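Local coordinates for protein arabinose metabolism transcriptional repressor (Bacillus subtilis, PDB 5D4S) that binds operator DNA through a winged helix-turn-helix domain and probably represses transcription of genes for arabinose metabolism, at residues S33-Q38 and Q55-S60; E52-Q55 and S60-T63; L76-S79 and T85-A88. All blocks are in the same frame, centred on the assembly; numbering follows the deposited sequence.

Contact 1: residues S33-Q38 and Q55-S60; sequences SSWINQ and QQFGVS. With nucleotides of chain D.
W35 and F57 reach toward each other from opposite directions, and the outer ends of their rings make nearly all of the contact between 33-38 and 55-60. CZ of F57 lies 3.8 Å from CZ2 of W35, and its CE2 lies 3.8 Å from CH2 of the same indole. The planes are nearly parallel, 21° apart, but they are slid so far that the centroid of the F57 ring is 5.8 Å from that of the indole's six-membered ring; the two groups pack by van der Waals contact with little overlap. In both residues CG stands anti to the carbonyl carbon, which sends each ring out toward the other helix, and the two long side chains span CA atoms 13.8 Å apart.

The tight half is that of F57, a buried residue enclosed by V28 and E31 of helix 24-35 and by I64 of helix 61-74. The looser half is that of W35, partly exposed, with its NE1 hydrogen-bonded to E31; beyond it the chain runs into the exposed N37 and Q38.

At the other end of 55-60, past the turn at G58 with its positive phi, the chain meets DNA. S60 N donates to OP2 of DC10 of chain D at 3.0 Å in a fairly straight bond (166°), and S60 OG donates to that same OP2 at 2.8 Å, so one residue grips the phosphate oxygen twice. The aromatic pair thus joins the end of helix 24-35 to the end of helix 50-57, the first helix of the helix-turn-helix, with helix 61-74 packed against F57.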
loop_
_atom_site.group_PDB
_atom_site.type_symbol
_atom_site.label_atom_id
_atom_site.label_comp_id
_atom_site.label_asym_id
_atom_site.label_seq_id
_atom_site.Cartn_x
_atom_site.Cartn_y
_atom_site.Cartn_z
ATOM N N SER B 33 7.118 -5.072 11.408
ATOM C CA SER B 33 6.134 -5.211 12.468
ATOM C C SER B 33 6.708 -6.047 13.607
ATOM O O SER B 33 6.258 -5.926 14.746
ATOM C CB SER B 33 4.832 -5.810 11.942
ATOM O OG SER B 33 5.093 -6.824 10.999
ATOM N N SER B 34 7.718 -6.870 13.314
ATOM C CA SER B 34 8.369 -7.658 14.360
ATOM C C SER B 34 9.269 -6.763 15.208
ATOM O O SER B 34 9.527 -7.073 16.358
ATOM C CB SER B 34 9.193 -8.812 13.780
ATOM O OG SER B 34 10.469 -8.345 13.347
ATOM N N TRP B 35 9.751 -5.661 14.635
ATOM C CA TRP B 35 10.512 -4.670 15.408
ATOM C C TRP B 35 9.614 -3.977 16.426
ATOM O O TRP B 35 9.954 -3.850 17.596
ATOM C CB TRP B 35 11.137 -3.628 14.492
ATOM C CG TRP B 35 12.117 -4.173 13.515
ATOM C CD1 TRP B 35 12.759 -5.385 13.567
ATOM C CD2 TRP B 35 12.578 -3.522 12.339
ATOM N NE1 TRP B 35 13.588 -5.522 12.477
ATOM C CE2 TRP B 35 13.499 -4.385 11.711
ATOM C CE3 TRP B 35 12.304 -2.275 11.752
ATOM C CZ2 TRP B 35 14.138 -4.055 10.521
ATOM C CZ3 TRP B 35 12.939 -1.946 10.573
ATOM C CH2 TRP B 35 13.843 -2.836 9.964
ATOM N N ILE B 36 8.455 -3.516 15.965
ATOM C CA ILE B 36 7.355 -3.213 16.865
ATOM C C ILE B 36 6.956 -4.570 17.445
ATOM O O ILE B 36 7.544 -5.572 17.080
ATOM C CB ILE B 36 6.182 -2.523 16.128
ATOM C CG1 ILE B 36 6.725 -1.596 15.044
ATOM C CG2 ILE B 36 5.317 -1.718 17.091
ATOM C CD1 ILE B 36 5.646 -0.901 14.248
ATOM N N ASN B 37 5.971 -4.635 18.329
ATOM C CA ASN B 37 5.678 -5.882 19.055
ATOM C C ASN B 37 6.842 -6.249 19.973
ATOM O O ASN B 37 6.666 -6.305 21.183
ATOM C CB ASN B 37 5.378 -7.072 18.118
ATOM C CG ASN B 37 4.253 -6.790 17.137
ATOM O OD1 ASN B 37 3.771 -5.663 17.020
ATOM N ND2 ASN B 37 3.839 -7.824 16.411
ATOM N N GLN B 38 8.029 -6.477 19.405
ATOM C CA GLN B 38 9.203 -6.847 20.205
ATOM C C GLN B 38 9.802 -5.669 20.959
ATOM O O GLN B 38 10.796 -5.817 21.668
ATOM C CB GLN B 38 10.281 -7.489 19.331
ATOM C CG GLN B 38 9.933 -8.890 18.873
ATOM C CD GLN B 38 11.066 -9.561 18.132
ATOM O OE1 GLN B 38 12.236 -9.332 18.430
ATOM N NE2 GLN B 38 10.725 -10.394 17.154
ATOM N N GLN B 55 18.387 -0.338 1.310
ATOM C CA GLN B 55 19.711 -0.948 1.347
ATOM C C GLN B 55 19.769 -2.127 2.308
ATOM O O GLN B 55 20.490 -3.096 2.079
ATOM C CB GLN B 55 20.762 0.103 1.718
ATOM C CG GLN B 55 20.966 1.141 0.622
ATOM C CD GLN B 55 21.480 2.475 1.146
ATOM O OE1 GLN B 55 21.815 2.608 2.325
ATOM N NE2 GLN B 55 21.545 3.471 0.265
ATOM N N GLN B 56 19.003 -2.068 3.386
ATOM C CA GLN B 56 19.155 -3.087 4.408
ATOM C C GLN B 56 18.328 -4.344 4.099
ATOM O O GLN B 56 18.704 -5.451 4.502
ATOM C CB GLN B 56 18.810 -2.494 5.773
ATOM C CG GLN B 56 19.935 -1.535 6.234
ATOM C CD GLN B 56 19.538 -0.598 7.356
ATOM O OE1 GLN B 56 18.488 -0.750 7.972
ATOM N NE2 GLN B 56 20.382 0.389 7.615
ATOM N N PHE B 57 17.241 -4.176 3.357
ATOM C CA PHE B 57 16.426 -5.318 2.903
ATOM C C PHE B 57 16.758 -5.733 1.472
ATOM O O PHE B 57 16.299 -6.785 0.990
ATOM C CB PHE B 57 14.932 -4.987 3.004
ATOM C CG PHE B 57 14.398 -5.050 4.404
ATOM C CD1 PHE B 57 14.319 -6.256 5.075
ATOM C CD2 PHE B 57 13.969 -3.902 5.050
ATOM C CE1 PHE B 57 13.835 -6.321 6.368
ATOM C CE2 PHE B 57 13.491 -3.961 6.341
ATOM C CZ PHE B 57 13.419 -5.171 6.999
ATOM N N GLY B 58 17.537 -4.907 0.780
ATOM C CA GLY B 58 17.951 -5.225 -0.580
ATOM C C GLY B 58 16.798 -5.248 -1.563
ATOM O O GLY B 58 16.719 -6.134 -2.432
ATOM N N VAL B 59 15.892 -4.282 -1.419
ATOM C CA VAL B 59 14.715 -4.165 -2.284
ATOM C C VAL B 59 14.517 -2.719 -2.780
ATOM O O VAL B 59 15.194 -1.793 -2.319
ATOM C CB VAL B 59 13.433 -4.645 -1.553
ATOM C CG1 VAL B 59 13.619 -6.088 -1.050
ATOM C CG2 VAL B 59 13.083 -3.732 -0.402
ATOM N N SER B 60 13.594 -2.523 -3.723
ATOM C CA SER B 60 13.392 -1.196 -4.300
ATOM C C SER B 60 12.679 -0.259 -3.340
ATOM O O SER B 60 12.087 -0.707 -2.358
ATOM C CB SER B 60 12.578 -1.303 -5.591
ATOM O OG SER B 60 11.280 -1.765 -5.290
ATOM P P DC D 10 12.355 -5.299 -5.797
ATOM O OP1 DC D 10 13.212 -6.412 -5.359
ATOM O OP2 DC D 10 11.622 -4.457 -4.825
ATOM O "O5'" DC D 10 13.225 -4.415 -6.765
ATOM C "C5'" DC D 10 14.137 -5.057 -7.647
ATOM C "C4'" DC D 10 14.155 -4.358 -8.986
ATOM O "O4'" DC D 10 12.839 -4.438 -9.578
ATOM C "C3'" DC D 10 14.401 -2.859 -8.932
ATOM O "O3'" DC D 10 15.785 -2.561 -8.757
ATOM C "C2'" DC D 10 13.920 -2.454 -10.309
ATOM C "C1'" DC D 10 12.674 -3.331 -10.454
ATOM N N1 DC D 10 11.437 -2.598 -10.117
ATOM C C2 DC D 10 10.847 -1.806 -11.099
ATOM O O2 DC D 10 11.358 -1.784 -12.226
ATOM N N3 DC D 10 9.728 -1.097 -10.797
ATOM C C4 DC D 10 9.216 -1.166 -9.568
ATOM N N4 DC D 10 8.108 -0.466 -9.310
ATOM C C5 DC D 10 9.818 -1.957 -8.547
ATOM C C6 DC D 10 10.924 -2.645 -8.861
#

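Contact 2: residues E52-Q55 and S60-T63. With nucleotides of chain D; nucleotides of chain C.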
loop_
_atom_site.group_PDB
_atom_site.type_symbol
_atom_site.label_atom_id
_atom_site.label_comp_id
_atom_site.label_asym_id
_atom_site.label_seq_id
_atom_site.Cartn_x
_atom_site.Cartn_y
_atom_site.Cartn_z
ATOM N N GLU B 52 17.549 3.739 3.805
ATOM C CA GLU B 52 18.183 2.799 4.722
ATOM C C GLU B 52 17.484 1.448 4.611
ATOM O O GLU B 52 18.137 0.408 4.570
ATOM C CB GLU B 52 18.137 3.317 6.153
ATOM C CG GLU B 52 19.094 4.493 6.368
ATOM C CD GLU B 52 18.954 5.132 7.716
ATOM O OE1 GLU B 52 17.902 4.943 8.360
ATOM O OE2 GLU B 52 19.906 5.815 8.140
ATOM N N LEU B 53 16.158 1.471 4.557
ATOM C CA LEU B 53 15.390 0.229 4.439
ATOM C C LEU B 53 15.649 -0.469 3.101
ATOM O O LEU B 53 15.766 -1.700 3.053
ATOM C CB LEU B 53 13.896 0.499 4.622
ATOM C CG LEU B 53 13.528 0.930 6.045
ATOM C CD1 LEU B 53 12.072 1.335 6.140
ATOM C CD2 LEU B 53 13.852 -0.161 7.056
ATOM N N MET B 54 15.737 0.313 2.026
ATOM C CA MET B 54 16.069 -0.212 0.697
ATOM C C MET B 54 17.374 -0.976 0.734
ATOM O O MET B 54 17.472 -2.105 0.242
ATOM C CB MET B 54 16.198 0.914 -0.328
ATOM C CG MET B 54 14.922 1.622 -0.658
ATOM S SD MET B 54 15.287 3.097 -1.623
ATOM C CE MET B 54 16.141 2.366 -3.006
ATOM N N GLN B 55 18.387 -0.338 1.310
ATOM C CA GLN B 55 19.711 -0.948 1.347
ATOM C C GLN B 55 19.769 -2.127 2.308
ATOM O O GLN B 55 20.490 -3.096 2.079
ATOM C CB GLN B 55 20.762 0.103 1.718
ATOM C CG GLN B 55 20.966 1.141 0.622
ATOM C CD GLN B 55 21.480 2.475 1.146
ATOM O OE1 GLN B 55 21.815 2.608 2.325
ATOM N NE2 GLN B 55 21.545 3.471 0.265
ATOM N N SER B 60 13.594 -2.523 -3.723
ATOM C CA SER B 60 13.392 -1.196 -4.300
ATOM C C SER B 60 12.679 -0.259 -3.340
ATOM O O SER B 60 12.087 -0.707 -2.358
ATOM C CB SER B 60 12.578 -1.303 -5.591
ATOM O OG SER B 60 11.280 -1.765 -5.290
ATOM N N ARG B 61 12.721 1.043 -3.621
ATOM C CA ARG B 61 11.940 1.991 -2.832
ATOM C C ARG B 61 10.448 1.659 -2.921
ATOM O O ARG B 61 9.725 1.730 -1.931
ATOM C CB ARG B 61 12.182 3.442 -3.285
ATOM C CG ARG B 61 11.660 4.442 -2.258
ATOM C CD ARG B 61 11.905 5.921 -2.604
ATOM N NE ARG B 61 11.080 6.756 -1.719
ATOM C CZ ARG B 61 10.608 7.966 -2.031
ATOM N NH1 ARG B 61 10.887 8.529 -3.198
ATOM N NH2 ARG B 61 9.849 8.609 -1.164
ATOM N N HIS B 62 9.996 1.267 -4.108
ATOM C CA HIS B 62 8.605 0.864 -4.301
ATOM C C HIS B 62 8.168 -0.218 -3.315
ATOM O O HIS B 62 7.088 -0.145 -2.719
ATOM C CB HIS B 62 8.393 0.370 -5.735
ATOM C CG HIS B 62 7.057 -0.272 -5.962
ATOM N ND1 HIS B 62 5.965 0.426 -6.442
ATOM C CD2 HIS B 62 6.631 -1.542 -5.763
ATOM C CE1 HIS B 62 4.934 -0.395 -6.548
ATOM N NE2 HIS B 62 5.310 -1.591 -6.132
ATOM N N THR B 63 9.010 -1.228 -3.135
ATOM C CA THR B 63 8.656 -2.306 -2.233
ATOM C C THR B 63 8.597 -1.802 -0.790
ATOM O O THR B 63 7.661 -2.127 -0.043
ATOM C CB THR B 63 9.644 -3.466 -2.400
ATOM O OG1 THR B 63 9.434 -4.057 -3.691
ATOM C CG2 THR B 63 9.468 -4.526 -1.309
ATOM P P DC D 10 12.355 -5.299 -5.797
ATOM O OP1 DC D 10 13.212 -6.412 -5.359
ATOM O OP2 DC D 10 11.622 -4.457 -4.825
ATOM O "O5'" DC D 10 13.225 -4.415 -6.765
ATOM C "C5'" DC D 10 14.137 -5.057 -7.647
ATOM C "C4'" DC D 10 14.155 -4.358 -8.986
ATOM O "O4'" DC D 10 12.839 -4.438 -9.578
ATOM C "C3'" DC D 10 14.401 -2.859 -8.932
ATOM O "O3'" DC D 10 15.785 -2.561 -8.757
ATOM C "C2'" DC D 10 13.920 -2.454 -10.309
ATOM C "C1'" DC D 10 12.674 -3.331 -10.454
ATOM N N1 DC D 10 11.437 -2.598 -10.117
ATOM C C2 DC D 10 10.847 -1.806 -11.099
ATOM O O2 DC D 10 11.358 -1.784 -12.226
ATOM N N3 DC D 10 9.728 -1.097 -10.797
ATOM C C4 DC D 10 9.216 -1.166 -9.568
ATOM N N4 DC D 10 8.108 -0.466 -9.310
ATOM C C5 DC D 10 9.818 -1.957 -8.547
ATOM C C6 DC D 10 10.924 -2.645 -8.861
ATOM P P DG C 9 5.014 9.729 2.993
ATOM O OP1 DG C 9 3.853 9.960 3.871
ATOM O OP2 DG C 9 5.355 8.353 2.569
ATOM O "O5'" DG C 9 4.882 10.666 1.727
ATOM C "C5'" DG C 9 4.361 11.978 1.900
ATOM C "C4'" DG C 9 3.866 12.517 0.598
ATOM O "O4'" DG C 9 5.005 12.828 -0.255
ATOM C "C3'" DG C 9 2.985 11.528 -0.170
ATOM O "O3'" DG C 9 1.839 12.214 -0.661
ATOM C "C2'" DG C 9 3.899 11.011 -1.279
ATOM C "C1'" DG C 9 4.894 12.149 -1.487
ATOM N N9 DG C 9 6.236 11.684 -1.879
ATOM C C8 DG C 9 7.044 10.787 -1.213
ATOM N N7 DG C 9 8.195 10.580 -1.809
ATOM C C5 DG C 9 8.143 11.394 -2.936
ATOM C C6 DG C 9 9.094 11.597 -3.976
ATOM O O6 DG C 9 10.214 11.089 -4.112
ATOM N N1 DG C 9 8.635 12.507 -4.923
ATOM C C2 DG C 9 7.412 13.143 -4.868
ATOM N N2 DG C 9 7.132 13.987 -5.862
ATOM N N3 DG C 9 6.525 12.969 -3.906
ATOM C C4 DG C 9 6.946 12.077 -2.984
ATOM P P DT C 8 11.846 8.754 5.152
ATOM O OP1 DT C 8 11.513 8.039 6.402
ATOM O OP2 DT C 8 12.757 8.149 4.137
ATOM O "O5'" DT C 8 10.504 9.317 4.500
ATOM C "C5'" DT C 8 9.569 9.997 5.340
ATOM C "C4'" DT C 8 8.506 10.720 4.537
ATOM O "O4'" DT C 8 9.141 11.592 3.562
ATOM C "C3'" DT C 8 7.548 9.817 3.745
ATOM O "O3'" DT C 8 6.243 10.364 3.812
ATOM C "C2'" DT C 8 8.110 9.898 2.332
ATOM C "C1'" DT C 8 8.594 11.341 2.297
ATOM N N1 DT C 8 9.624 11.607 1.257
ATOM C C2 DT C 8 9.435 12.663 0.403
ATOM O O2 DT C 8 8.491 13.422 0.481
ATOM N N3 DT C 8 10.407 12.824 -0.523
ATOM C C4 DT C 8 11.520 12.044 -0.708
ATOM O O4 DT C 8 12.342 12.285 -1.592
ATOM C C5 DT C 8 11.651 10.935 0.205
ATOM C C7 DT C 8 12.820 10.002 0.094
ATOM C C6 DT C 8 10.702 10.772 1.135
#
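M54 lays its thioether across the first turn of helix 61-74, where it meets R61 obliquely. CG of M54 sits 3.7 Å from R61 N, and SD comes 3.5 Å from R61 CB. The bend at chi3 (58°) folds the terminal methyl back over the backbone, with CE 3.7 Å from R61 N. M54 thus meets R61 at its backbone and at the root of its side chain. From there the arginine runs extended from CG to NE, away from M54 and into the DNA.

Its guanidinium meets the guanine DG9 of chain C through its edge, with NH1 donating to O6 at 2.8 Å and NH2 to N7 at 2.7 Å. One face lies against the C7 methyl of DT8 of chain C, while NE is held in a salt bridge by E50. H62, whose CB points away from 52-55, sets its ring face toward N4 of DC10 of chain D, which lies 3.5 Å from CG. S60 caps the helix: its OG accepts from T63 N at 3.2 Å (156°). T63 OG1 also comes very close to OP2 of DC10 of chain D, so near that the bond's exact length is doubtful.

Apolar packing by M54 joins the start of the recognition helix to helix 50-57, while the paired N-H groups of R61 match the two acceptors on guanine's major-groove edge, a classic means of base-specific readout that the E50 carboxylate is likely to steady.

Contact 3: residues L76-S79 and T85-A88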
loop_
_atom_site.group_PDB
_atom_site.type_symbol
_atom_site.label_atom_id
_atom_site.label_comp_id
_atom_site.label_asym_id
_atom_site.label_seq_id
_atom_site.Cartn_x
_atom_site.Cartn_y
_atom_site.Cartn_z
ATOM N N LEU B 76 -0.223 0.935 12.471
ATOM C CA LEU B 76 0.989 0.532 13.177
ATOM C C LEU B 76 2.077 1.607 13.086
ATOM O O LEU B 76 2.908 1.743 13.984
ATOM C CB LEU B 76 1.512 -0.786 12.610
ATOM C CG LEU B 76 2.044 -1.832 13.590
ATOM C CD1 LEU B 76 0.973 -2.262 14.583
ATOM C CD2 LEU B 76 2.575 -3.038 12.831
ATOM N N LEU B 77 2.074 2.357 11.987
ATOM C CA LEU B 77 3.057 3.415 11.740
ATOM C C LEU B 77 2.371 4.679 11.258
ATOM O O LEU B 77 1.249 4.625 10.763
ATOM C CB LEU B 77 4.073 3.001 10.679
ATOM C CG LEU B 77 4.896 1.721 10.765
ATOM C CD1 LEU B 77 5.599 1.535 9.436
ATOM C CD2 LEU B 77 5.907 1.838 11.888
ATOM N N TYR B 78 3.057 5.811 11.365
ATOM C CA TYR B 78 2.578 7.035 10.719
ATOM C C TYR B 78 3.744 7.797 10.102
ATOM O O TYR B 78 4.872 7.688 10.566
ATOM C CB TYR B 78 1.806 7.932 11.698
ATOM C CG TYR B 78 2.615 8.530 12.830
ATOM C CD1 TYR B 78 2.752 7.862 14.036
ATOM C CD2 TYR B 78 3.207 9.785 12.707
ATOM C CE1 TYR B 78 3.479 8.407 15.083
ATOM C CE2 TYR B 78 3.933 10.340 13.755
ATOM C CZ TYR B 78 4.060 9.645 14.936
ATOM O OH TYR B 78 4.779 10.179 15.984
ATOM N N SER B 79 3.462 8.552 9.043
ATOM C CA SER B 79 4.505 9.228 8.287
ATOM C C SER B 79 4.319 10.735 8.303
ATOM O O SER B 79 3.196 11.228 8.317
ATOM C CB SER B 79 4.527 8.729 6.842
ATOM O OG SER B 79 4.972 7.388 6.760
ATOM N N THR B 85 9.183 8.227 9.336
ATOM C CA THR B 85 8.091 7.322 9.628
ATOM C C THR B 85 8.326 6.787 11.035
ATOM O O THR B 85 9.463 6.489 11.414
ATOM C CB THR B 85 8.001 6.194 8.560
ATOM O OG1 THR B 85 7.655 6.778 7.297
ATOM C CG2 THR B 85 6.949 5.153 8.926
ATOM N N PHE B 86 7.252 6.711 11.816
ATOM C CA PHE B 86 7.331 6.482 13.255
ATOM C C PHE B 86 6.373 5.383 13.704
ATOM O O PHE B 86 5.336 5.186 13.065
ATOM C CB PHE B 86 6.998 7.769 14.016
ATOM C CG PHE B 86 7.807 8.973 13.576
ATOM C CD1 PHE B 86 7.497 9.652 12.410
ATOM C CD2 PHE B 86 8.858 9.424 14.340
ATOM C CE1 PHE B 86 8.237 10.750 12.004
ATOM C CE2 PHE B 86 9.598 10.533 13.945
ATOM C CZ PHE B 86 9.286 11.193 12.775
ATOM N N VAL B 87 6.706 4.694 14.802
ATOM C CA VAL B 87 5.777 3.743 15.430
ATOM C C VAL B 87 4.600 4.506 16.006
ATOM O O VAL B 87 4.777 5.470 16.747
ATOM C CB VAL B 87 6.442 2.892 16.562
ATOM C CG1 VAL B 87 5.396 2.149 17.413
ATOM C CG2 VAL B 87 7.367 1.884 15.969
ATOM N N ALA B 88 3.397 4.084 15.642
ATOM C CA ALA B 88 2.194 4.712 16.155
ATOM C C ALA B 88 2.063 4.444 17.649
ATOM O O ALA B 88 2.385 3.351 18.131
ATOM C CB ALA B 88 0.985 4.207 15.413
ATOM O OXT ALA B 88 1.644 5.319 18.410
#
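Y78 and F86 face each other across the beta hairpin that forms the wing of this winged helix-turn-helix domain. They are a hydrogen-bonded antiparallel pair: Y78 N donates to F86 O at 2.9 Å, in the carbonyl plane, and F86 N returns a bond to Y78 O.

The tyrosine ring packs across the pair. From CB, chi1 of 66° sets CG between the backbone N and the carbonyl carbon, which carries the ring over the neighbouring strand. At CD1 the ring turns its edge to A88, with CA 3.8 Å away. Next along, CE1 lies 3.6 Å from V87 O. CZ rests 3.6 Å from CB of F86, which sits over one ring face in a CH-pi contact, while CE2, on the other side of the ring, approaches CD1 of F86. The two aromatic planes are 18° apart but slid until they barely overlap. At the tip, OH still lies beside CB and CG of F86 and hydrogen-bonds to OD1 of D44. With an alanine here, CB of F86 would probably lose its aromatic cover and D44 would be left without its hydroxyl mate.

On the other face, S79 OG and T85 OG1 share a hydrogen bond of 2.8 Å, and both residues also pack on DNA phosphates. L77 extends CD1 to 3.9 Å from CG2 of T85, crossing it at about a right angle, and L71 and V72 of helix 61-74 pack against this leucine. Where the hairpin ends, A88 N donates to L76 O at 2.9 Å, approaching from 43° out of the carbonyl plane.

From the N terminus, helix 24-35 comes first, and contact 1 closes the long loop after it by bringing its end to the end of helix 50-57. Contact 2 crosses that closure, since M54 lies before F57 and R61 after it; it shares Q55 and S60 and shuts the short turn of the helix-turn-helix. V59 N probably bonds to M54 O there, and L53 packs on W35, so the two form one unit. Contact 3 follows in series, after helix 61-74, and closes the wing. It does not touch contact 2, the centres lying about 17 Å apart. Its link is to contact 1: I36 packs on L77 and V87, and S33 on L76, tying the hairpin to the end of helix 24-35.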